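PDB 3ZMR: xyloglucan-specific endo-beta-1,4-glucanase BoGH5A, which hydrolyses internal beta-1,4-glucosidic linkages in the backbone of xyloglucan, with retention of anomeric configuration, to release xyloglucan oligosaccharides. Local coordinates for residues G283-F288 with I305-N310. Numbering follows the deposited sequence. Where two conformers were deposited one is given.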
loop_
_atom_site.group_PDB
_atom_site.type_symbol
_atom_site.label_atom_id
_atom_site.label_comp_id
_atom_site.label_asym_id
_atom_site.label_seq_id
_atom_site.Cartn_x
_atom_site.Cartn_y
_atom_site.Cartn_z
ATOM N N GLY A 283 8.444 3.187 6.337
ATOM C CA GLY A 283 9.191 2.112 6.934
ATOM C C GLY A 283 8.412 0.804 7.085
ATOM O O GLY A 283 8.964 -0.278 6.915
ATOM N N PHE A 284 7.136 0.897 7.447
ATOM C CA PHE A 284 6.266 -0.303 7.545
ATOM C C PHE A 284 6.209 -1.031 6.197
ATOM O O PHE A 284 6.226 -2.265 6.134
ATOM C CB PHE A 284 4.839 0.051 7.995
ATOM C CG PHE A 284 4.735 0.643 9.411
ATOM C CD1 PHE A 284 5.642 0.336 10.415
ATOM C CD2 PHE A 284 3.712 1.526 9.719
ATOM C CE1 PHE A 284 5.520 0.905 11.696
ATOM C CE2 PHE A 284 3.552 2.067 10.981
ATOM C CZ PHE A 284 4.459 1.765 11.978
ATOM N N ASN A 285 6.070 -0.262 5.118
ATOM C CA ASN A 285 6.074 -0.844 3.772
ATOM C C ASN A 285 7.362 -1.608 3.505
ATOM O O ASN A 285 7.346 -2.708 2.978
ATOM C CB ASN A 285 5.860 0.206 2.680
ATOM C CG ASN A 285 4.462 0.794 2.665
ATOM O OD1 ASN A 285 3.502 0.199 3.136
ATOM N ND2 ASN A 285 4.354 1.978 2.085
ATOM N N GLN A 286 8.477 -1.030 3.915
ATOM C CA GLN A 286 9.777 -1.684 3.773
ATOM C C GLN A 286 9.895 -2.976 4.607
ATOM O O GLN A 286 10.409 -3.988 4.110
ATOM C CB GLN A 286 10.923 -0.717 4.103
ATOM C CG GLN A 286 12.280 -1.344 3.761
ATOM C CD GLN A 286 12.516 -1.410 2.268
ATOM O OE1 GLN A 286 12.659 -0.377 1.611
ATOM N NE2 GLN A 286 12.513 -2.623 1.720
ATOM N N VAL A 287 9.423 -2.938 5.848
ATOM C CA VAL A 287 9.391 -4.122 6.691
ATOM C C VAL A 287 8.632 -5.259 5.992
ATOM O O VAL A 287 9.065 -6.412 5.963
ATOM C CB VAL A 287 8.782 -3.851 8.078
ATOM C CG1 VAL A 287 8.601 -5.147 8.862
ATOM C CG2 VAL A 287 9.674 -2.892 8.863
ATOM N N PHE A 288 7.452 -4.939 5.472
ATOM C CA PHE A 288 6.638 -5.922 4.792
ATOM C C PHE A 288 7.393 -6.534 3.594
ATOM O O PHE A 288 7.453 -7.733 3.447
ATOM C CB PHE A 288 5.336 -5.247 4.360
ATOM C CG PHE A 288 4.589 -5.962 3.249
ATOM C CD1 PHE A 288 4.030 -7.230 3.409
ATOM C CD2 PHE A 288 4.454 -5.340 2.010
ATOM C CE1 PHE A 288 3.355 -7.852 2.357
ATOM C CE2 PHE A 288 3.764 -5.944 0.981
ATOM C CZ PHE A 288 3.208 -7.187 1.152
ATOM N N ILE A 305 2.044 -5.277 -2.801
ATOM C CA ILE A 305 1.277 -4.054 -2.848
ATOM C C ILE A 305 1.533 -3.283 -1.550
ATOM O O ILE A 305 1.294 -3.811 -0.448
ATOM C CB ILE A 305 -0.222 -4.321 -2.978
ATOM C CG1 ILE A 305 -0.547 -5.186 -4.178
ATOM C CG2 ILE A 305 -0.998 -3.009 -3.021
ATOM C CD1 ILE A 305 -1.895 -5.853 -4.086
ATOM N N VAL A 306 2.053 -2.060 -1.672
ATOM C CA VAL A 306 2.369 -1.210 -0.554
ATOM C C VAL A 306 1.502 0.040 -0.594
ATOM O O VAL A 306 1.006 0.436 -1.655
ATOM C CB VAL A 306 3.890 -0.877 -0.506
ATOM C CG1 VAL A 306 4.695 -2.146 -0.224
ATOM C CG2 VAL A 306 4.359 -0.137 -1.758
ATOM N N GLN A 307 1.261 0.637 0.583
ATOM C CA GLN A 307 0.224 1.646 0.716
ATOM C C GLN A 307 0.751 3.053 0.924
ATOM O O GLN A 307 1.773 3.272 1.601
ATOM C CB GLN A 307 -0.658 1.310 1.915
ATOM C CG GLN A 307 -1.505 0.059 1.746
ATOM C CD GLN A 307 -0.676 -1.192 1.601
ATOM O OE1 GLN A 307 0.239 -1.470 2.412
ATOM N NE2 GLN A 307 -0.983 -1.977 0.581
ATOM N N ALA A 308 0.048 4.005 0.335
ATOM C CA ALA A 308 0.239 5.415 0.692
ATOM C C ALA A 308 -0.211 5.664 2.136
ATOM O O ALA A 308 -0.973 4.878 2.704
ATOM C CB ALA A 308 -0.537 6.293 -0.253
ATOM N N TYR A 309 0.279 6.753 2.711
ATOM C CA TYR A 309 -0.109 7.159 4.056
ATOM C C TYR A 309 -1.634 7.387 4.038
ATOM O O TYR A 309 -2.132 8.105 3.183
ATOM C CB TYR A 309 0.641 8.417 4.479
ATOM C CG TYR A 309 0.517 8.709 5.964
ATOM C CD1 TYR A 309 -0.589 9.384 6.471
ATOM C CD2 TYR A 309 1.493 8.292 6.866
ATOM C CE1 TYR A 309 -0.720 9.619 7.830
ATOM C CE2 TYR A 309 1.382 8.553 8.232
ATOM C CZ TYR A 309 0.266 9.206 8.703
ATOM O OH TYR A 309 0.190 9.441 10.059
ATOM N N ASN A 310 -2.361 6.762 4.985
ATOM C CA ASN A 310 -3.833 6.890 5.014
ATOM C C ASN A 310 -4.494 6.316 3.738
ATOM O O ASN A 310 -5.669 6.591 3.483
ATOM C CB ASN A 310 -4.285 8.375 5.121
ATOM C CG ASN A 310 -4.280 8.950 6.538
ATOM O OD1 ASN A 310 -3.923 8.316 7.527
ATOM N ND2 ASN A 310 -4.685 10.195 6.615
HETATM O O HOH W 1 2.804 -2.514 2.884
#
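In the (beta/alpha)8 barrel of this family 5 glycoside hydrolase, helix 275-293 packs nearly antiparallel to the next barrel strand, 304-307, and its Asn-285 meets the Gln-307 backbone. Asn-285 ND2 donates a nearly straight bond to Gln-307 O at 2.9 Å. The acceptor lies almost in the Asn-285 amide plane, the donor 24° out of the carbonyl plane. Gln-307 O also accepts a bond from Gln-281. Gln-307 N returns a weak, long bond to Asn-285 OD1 (3.4 Å). CG of Asn-285 sits anti to the carbonyl carbon (chi1 -69°), which lays it 3.6 Å from Val-306 CB. An alanine here would remove the amide and is likely to cost Gln-307 O its straight bond from ND2 and Gln-307 N its weak one. A bend at chi2 (64°) folds the Gln-307 side chain back, and NE2 bonds Ile-305 O weakly as well as Glu-334 on strand 331-337. Its OE1 bonds Thr-260, just after strand 255-258, the other flanking strand. This side chain lies about 6 Å from that of substrate-binding Asn-261. A water donates to both Asn-285 OD1 and Gln-307 OE1. One turn on, the Phe-288 ring receives Val-306 CG1 at its edge, 3.9 Å from CD2.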